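Local coordinates for protein MlnE (Bacillus amyloliquefaciens subsp. plantarum, PDB 5D2E) that is the N-terminal ketoreductase portion of a macrolactin assembly-line synthase, binding NADP and probably reducing keto groups of the growing polyketide, at residues K146-S151 against Q185-A190; L132-F137 against L176-E181. One frame throughout, in Å; residues are numbered along the deposited sequence.

How the contacts relate
Contact 1 (146-151 with 185-190) is the more deeply buried of the two: a pair of helices meets through side chains, mixing apolar packing with an amide pair and a bridging water. In contact 2 (132-137 with 176-181) the weakly bonded end of strand 127-133 and the loop after it meet strand 171-180, largely through backbone and water, and part of it is exposed. They lie in successive layers of one fold: helix 141-164 links the strands of contact 2, and helix 186-201 follows strand 171-180. They also touch, with side chains of 185-190 reaching carbonyls of the 132-137 loop.

Contact 1 of 2, residues K146-S151 against Q185-A190; sequences KQLNKS and QPIYNA
Gln147 places CG anti to its own carbonyl carbon (chi1 -68°) and runs extended beyond it, which carries its amide across the helix gap to Gln185 and over the ring of Tyr188. Gln185 bends at its second torsion to bring its amide back toward Gln147. The two chains cross at about a right angle, and Gln147 NE2 donates to Gln185 OE1 at 3.0 Å in a fairly straight bond (162°). A water locks this pair: it donates to Gln147 OE1 at 2.7 Å and to Gln185 OE1, and accepts from the backbone N of Tyr188. Both ends of the Gln147 amide are therefore gripped, which fixes its rotation. The amide lies over one face of the Tyr188 ring, with Gln147 CD 3.7 Å above the plane and offset toward the rim, tilted rather than stacked flat. At the ring edge sits Ser151 OG, which donates a hydrogen bond to Gln147 O at 2.7 Å, from above the carbonyl plane. The Tyr188 hydroxyl meets the aliphatic chain of Lys150, with CD 3.5 Å from OH. Leu148 CD2 touches Ile187 CG2 at 3.9 Å, an apolar contact. Ile187 CB also packs against Gln147 OE1.

Gln185 is the N-cap residue of helix 186-201. Its NE2 binds the carbonyls of Gly135 and Glu178, while Tyr188 OH binds Ala134 O; both side chains tie this helix to the loop after strand 127-133 and, through Gln185, to strand 171-180. The segment axes approach to 9.6 Å at 20°, a nearly parallel pair as in a Rossmann-like layer. Helix 419-437, from the NADP-binding half of the ketoreductase, packs on Leu148 through Phe423 and on Ile187 through Cys427, and strand 171-180 adds Tyr175 against Ser151.

Contact 2 of 2, residues L132-F137 against L176-E181; sequences LAAGLF and LYENAE
Ala133 and Tyr177 meet beta carbon to beta carbon, CB to CB at 3.5 Å, on the sheet face that also receives Tyr188 of helix 186-201. The Tyr177 ring swings away from Ala133, its CG lying between the backbone N and the carbonyl carbon (chi1 65°), and the part of the tyrosine that meets the small methyl is CB, not the ring. Glu178, one residue on, is extended and lies beside Ala134, with OE1 3.5 Å from the methyl CB. Between these two pairs, Ala133 O accepts from Glu178 N at 3.1 Å. Tyr177 CA also lies 3.1 Å from Ala133 O, a CA-H...O contact. Ala133 is the centre of an inverse gamma turn, closed by a weak bond from Ala134 N to Leu132 O, consistent with the chain leaving the strand here. One water accepts from Leu132 N and donates to Leu176 O; another accepts from Gly135 N and donates to Glu178 OE1, with 2.8 Å from water to OE1. One direct backbone bond, Glu178 N to Ala133 O, with a water bridge before and after it, thus joins this edge of the Rossmann-like fold, which implies a link that is partly water-mediated.

Contact 1 of 2, residues K146-S151 against Q185-A190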
loop_
_atom_site.group_PDB
_atom_site.type_symbol
_atom_site.label_atom_id
_atom_site.label_comp_id
_atom_site.label_asym_id
_atom_site.label_seq_id
_atom_site.Cartn_x
_atom_site.Cartn_y
_atom_site.Cartn_z
ATOM N N LYS A 146 -14.735 -5.907 -6.095
ATOM C CA LYS A 146 -14.490 -7.339 -6.389
ATOM C C LYS A 146 -13.060 -7.718 -6.128
ATOM O O LYS A 146 -12.815 -8.801 -5.541
ATOM C CB LYS A 146 -14.858 -7.703 -7.811
ATOM C CG LYS A 146 -16.343 -7.505 -8.022
ATOM C CD LYS A 146 -16.879 -8.034 -9.351
ATOM C CE LYS A 146 -18.422 -7.950 -9.286
ATOM N NZ LYS A 146 -19.085 -7.659 -10.588
ATOM N N GLN A 147 -12.114 -6.839 -6.524
ATOM C CA GLN A 147 -10.693 -7.162 -6.296
ATOM C C GLN A 147 -10.392 -7.248 -4.776
ATOM O O GLN A 147 -9.713 -8.153 -4.316
ATOM C CB GLN A 147 -9.762 -6.201 -6.977
ATOM C CG GLN A 147 -9.787 -6.274 -8.533
ATOM C CD GLN A 147 -8.526 -5.704 -9.113
ATOM O OE1 GLN A 147 -7.982 -4.708 -8.582
ATOM N NE2 GLN A 147 -7.987 -6.371 -10.097
ATOM N N LEU A 148 -10.967 -6.326 -4.007
ATOM C CA LEU A 148 -10.738 -6.323 -2.551
ATOM C C LEU A 148 -11.343 -7.575 -1.938
ATOM O O LEU A 148 -10.714 -8.238 -1.071
ATOM C CB LEU A 148 -11.309 -5.068 -1.938
ATOM C CG LEU A 148 -10.551 -3.772 -2.268
ATOM C CD1 LEU A 148 -11.466 -2.575 -2.011
ATOM C CD2 LEU A 148 -9.301 -3.694 -1.404
ATOM N N ASN A 149 -12.517 -7.974 -2.409
ATOM C CA ASN A 149 -13.072 -9.258 -1.889
ATOM C C ASN A 149 -12.254 -10.500 -2.198
ATOM O O ASN A 149 -12.175 -11.399 -1.371
ATOM C CB ASN A 149 -14.513 -9.436 -2.324
ATOM C CG ASN A 149 -15.410 -8.539 -1.552
ATOM O OD1 ASN A 149 -15.056 -8.061 -0.469
ATOM N ND2 ASN A 149 -16.558 -8.249 -2.105
ATOM N N LYS A 150 -11.614 -10.517 -3.363
ATOM C CA LYS A 150 -10.755 -11.612 -3.754
ATOM C C LYS A 150 -9.433 -11.622 -3.049
ATOM O O LYS A 150 -8.738 -12.628 -3.093
ATOM C CB LYS A 150 -10.535 -11.563 -5.257
ATOM C CG LYS A 150 -11.786 -11.959 -6.115
ATOM C CD LYS A 150 -11.476 -11.630 -7.588
ATOM C CE LYS A 150 -12.238 -12.341 -8.689
ATOM N NZ LYS A 150 -13.682 -12.095 -8.567
ATOM N N SER A 151 -9.062 -10.538 -2.369
ATOM C CA SER A 151 -7.709 -10.419 -1.892
ATOM C C SER A 151 -7.740 -10.066 -0.397
ATOM O O SER A 151 -7.830 -10.945 0.445
ATOM C CB SER A 151 -6.896 -9.409 -2.716
ATOM O OG SER A 151 -7.521 -8.106 -2.821
ATOM N N GLN A 185 -1.616 -3.879 -11.099
ATOM C CA GLN A 185 -2.516 -4.431 -10.074
ATOM C C GLN A 185 -2.239 -3.775 -8.689
ATOM O O GLN A 185 -1.632 -4.398 -7.801
ATOM C CB GLN A 185 -2.331 -5.921 -9.993
ATOM C CG GLN A 185 -2.834 -6.700 -11.207
ATOM C CD GLN A 185 -4.349 -6.846 -11.288
ATOM O OE1 GLN A 185 -5.100 -6.006 -10.828
ATOM N NE2 GLN A 185 -4.784 -7.912 -11.952
ATOM N N PRO A 186 -2.656 -2.523 -8.527
ATOM C CA PRO A 186 -2.376 -1.781 -7.281
ATOM C C PRO A 186 -2.982 -2.398 -6.066
ATOM O O PRO A 186 -2.342 -2.422 -5.043
ATOM C CB PRO A 186 -2.950 -0.386 -7.518
ATOM C CG PRO A 186 -3.373 -0.327 -8.929
ATOM C CD PRO A 186 -3.325 -1.691 -9.550
ATOM N N ILE A 187 -4.172 -2.955 -6.206
ATOM C CA ILE A 187 -4.838 -3.632 -5.093
ATOM C C ILE A 187 -4.153 -4.960 -4.782
ATOM O O ILE A 187 -3.650 -5.197 -3.643
ATOM C CB ILE A 187 -6.330 -3.788 -5.353
ATOM C CG1 ILE A 187 -6.985 -2.442 -5.308
ATOM C CG2 ILE A 187 -7.002 -4.706 -4.358
ATOM C CD1 ILE A 187 -8.464 -2.419 -5.646
ATOM N N TYR A 188 -3.980 -5.799 -5.800
ATOM C CA TYR A 188 -3.433 -7.091 -5.487
ATOM C C TYR A 188 -1.984 -7.008 -5.008
ATOM O O TYR A 188 -1.574 -7.763 -4.135
ATOM C CB TYR A 188 -3.555 -8.039 -6.667
ATOM C CG TYR A 188 -4.925 -8.363 -7.123
ATOM C CD1 TYR A 188 -5.967 -8.410 -6.259
ATOM C CD2 TYR A 188 -5.175 -8.743 -8.445
ATOM C CE1 TYR A 188 -7.242 -8.762 -6.675
ATOM C CE2 TYR A 188 -6.425 -9.110 -8.862
ATOM C CZ TYR A 188 -7.471 -9.151 -7.987
ATOM O OH TYR A 188 -8.749 -9.554 -8.369
ATOM N N ASN A 189 -1.213 -6.067 -5.560
ATOM C CA ASN A 189 0.194 -5.877 -5.178
ATOM C C ASN A 189 0.318 -5.387 -3.683
ATOM O O ASN A 189 1.212 -5.779 -2.948
ATOM C CB ASN A 189 0.794 -4.828 -6.147
ATOM C CG ASN A 189 2.178 -4.395 -5.744
ATOM O OD1 ASN A 189 2.356 -3.266 -5.276
ATOM N ND2 ASN A 189 3.121 -5.268 -5.869
ATOM N N ALA A 190 -0.680 -4.651 -3.236
ATOM C CA ALA A 190 -0.685 -4.099 -1.847
ATOM C C ALA A 190 -0.859 -5.163 -0.761
ATOM O O ALA A 190 -0.501 -4.955 0.403
ATOM C CB ALA A 190 -1.697 -2.984 -1.705
HETATM O O HOH W 1 -5.257 -4.792 -8.345
#

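Contact 2 of 2, residues L132-F137 against L176-E181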
loop_
_atom_site.group_PDB
_atom_site.type_symbol
_atom_site.label_atom_id
_atom_site.label_comp_id
_atom_site.label_asym_id
_atom_site.label_seq_id
_atom_site.Cartn_x
_atom_site.Cartn_y
_atom_site.Cartn_z
ATOM N N LEU A 132 -7.103 -16.520 -5.653
ATOM C CA LEU A 132 -8.365 -15.960 -6.084
ATOM C C LEU A 132 -8.159 -14.648 -6.871
ATOM O O LEU A 132 -9.074 -14.188 -7.549
ATOM C CB LEU A 132 -9.190 -15.558 -4.894
ATOM C CG LEU A 132 -9.519 -16.654 -3.895
ATOM C CD1 LEU A 132 -10.429 -16.099 -2.832
ATOM C CD2 LEU A 132 -10.130 -17.895 -4.588
ATOM N N ALA A 133 -6.984 -14.042 -6.712
ATOM C CA ALA A 133 -6.731 -12.653 -7.217
ATOM C C ALA A 133 -6.388 -12.610 -8.690
ATOM O O ALA A 133 -5.189 -12.720 -9.087
ATOM C CB ALA A 133 -5.647 -11.973 -6.406
ATOM N N ALA A 134 -7.458 -12.503 -9.486
ATOM C CA ALA A 134 -7.316 -12.319 -10.906
ATOM C C ALA A 134 -8.323 -11.339 -11.439
ATOM O O ALA A 134 -9.172 -10.825 -10.717
ATOM C CB ALA A 134 -7.337 -13.692 -11.655
ATOM N N GLY A 135 -8.198 -11.007 -12.719
ATOM C CA GLY A 135 -9.072 -9.970 -13.297
ATOM C C GLY A 135 -8.297 -8.652 -13.311
ATOM O O GLY A 135 -7.457 -8.416 -12.420
ATOM N N LEU A 136 -8.558 -7.824 -14.323
ATOM C CA LEU A 136 -7.878 -6.553 -14.521
ATOM C C LEU A 136 -8.324 -5.530 -13.492
ATOM O O LEU A 136 -9.491 -5.414 -13.137
ATOM C CB LEU A 136 -8.193 -5.961 -15.914
ATOM C CG LEU A 136 -7.793 -6.794 -17.153
ATOM C CD1 LEU A 136 -8.126 -6.098 -18.468
ATOM C CD2 LEU A 136 -6.313 -7.035 -17.108
ATOM N N PHE A 137 -7.398 -4.690 -13.083
ATOM C CA PHE A 137 -7.763 -3.539 -12.286
ATOM C C PHE A 137 -8.430 -2.527 -13.184
ATOM O O PHE A 137 -7.987 -2.288 -14.304
ATOM C CB PHE A 137 -6.504 -2.945 -11.644
ATOM C CG PHE A 137 -6.756 -1.626 -10.953
ATOM C CD1 PHE A 137 -6.679 -0.430 -11.673
ATOM C CD2 PHE A 137 -7.122 -1.581 -9.587
ATOM C CE1 PHE A 137 -6.953 0.796 -11.038
ATOM C CE2 PHE A 137 -7.394 -0.386 -8.983
ATOM C CZ PHE A 137 -7.330 0.798 -9.694
ATOM N N LEU A 176 -1.098 -15.680 -4.331
ATOM C CA LEU A 176 -0.840 -15.498 -5.748
ATOM C C LEU A 176 -1.851 -14.590 -6.391
ATOM O O LEU A 176 -3.015 -14.635 -6.079
ATOM C CB LEU A 176 -0.910 -16.835 -6.512
ATOM C CG LEU A 176 -0.199 -18.018 -5.874
ATOM C CD1 LEU A 176 -0.436 -19.354 -6.574
ATOM C CD2 LEU A 176 1.261 -17.699 -5.831
ATOM N N TYR A 177 -1.364 -13.764 -7.313
ATOM C CA TYR A 177 -2.210 -12.971 -8.153
ATOM C C TYR A 177 -1.614 -12.883 -9.559
ATOM O O TYR A 177 -0.406 -12.981 -9.729
ATOM C CB TYR A 177 -2.427 -11.561 -7.641
ATOM C CG TYR A 177 -1.254 -10.649 -7.580
ATOM C CD1 TYR A 177 -0.373 -10.696 -6.499
ATOM C CD2 TYR A 177 -1.002 -9.714 -8.611
ATOM C CE1 TYR A 177 0.699 -9.827 -6.411
ATOM C CE2 TYR A 177 0.065 -8.835 -8.520
ATOM C CZ TYR A 177 0.918 -8.915 -7.429
ATOM O OH TYR A 177 1.990 -8.082 -7.334
ATOM N N GLU A 178 -2.494 -12.635 -10.521
ATOM C CA GLU A 178 -2.114 -12.537 -11.902
ATOM C C GLU A 178 -1.968 -11.085 -12.308
ATOM O O GLU A 178 -2.686 -10.197 -11.843
ATOM C CB GLU A 178 -3.144 -13.134 -12.822
ATOM C CG GLU A 178 -3.327 -14.630 -12.669
ATOM C CD GLU A 178 -4.390 -15.148 -13.629
ATOM O OE1 GLU A 178 -5.113 -14.349 -14.278
ATOM O OE2 GLU A 178 -4.436 -16.341 -13.767
ATOM N N ASN A 179 -1.026 -10.883 -13.210
ATOM C CA ASN A 179 -0.817 -9.597 -13.858
ATOM C C ASN A 179 -0.320 -9.896 -15.284
ATOM O O ASN A 179 -0.134 -11.066 -15.635
ATOM C CB ASN A 179 0.148 -8.701 -13.056
ATOM C CG ASN A 179 0.095 -7.192 -13.504
ATOM O OD1 ASN A 179 -0.853 -6.729 -14.131
ATOM N ND2 ASN A 179 1.096 -6.455 -13.130
ATOM N N ALA A 180 -0.146 -8.838 -16.070
ATOM C CA ALA A 180 0.393 -8.982 -17.441
ATOM C C ALA A 180 1.230 -7.751 -17.799
ATOM O O ALA A 180 0.991 -6.625 -17.291
ATOM C CB ALA A 180 -0.743 -9.127 -18.429
ATOM N N GLU A 181 2.148 -7.980 -18.723
ATOM C CA GLU A 181 2.949 -6.920 -19.316
ATOM C C GLU A 181 2.027 -5.818 -19.782
ATOM O O GLU A 181 1.028 -6.088 -20.356
ATOM C CB GLU A 181 3.782 -7.494 -20.465
ATOM C CG GLU A 181 4.648 -6.468 -21.152
ATOM C CD GLU A 181 5.543 -7.133 -22.192
ATOM O OE1 GLU A 181 5.401 -8.347 -22.448
ATOM O OE2 GLU A 181 6.435 -6.426 -22.715
HETATM O O HOH W 2 -5.266 -14.709 -4.425
HETATM O O HOH W 3 -6.041 -11.667 -14.497
#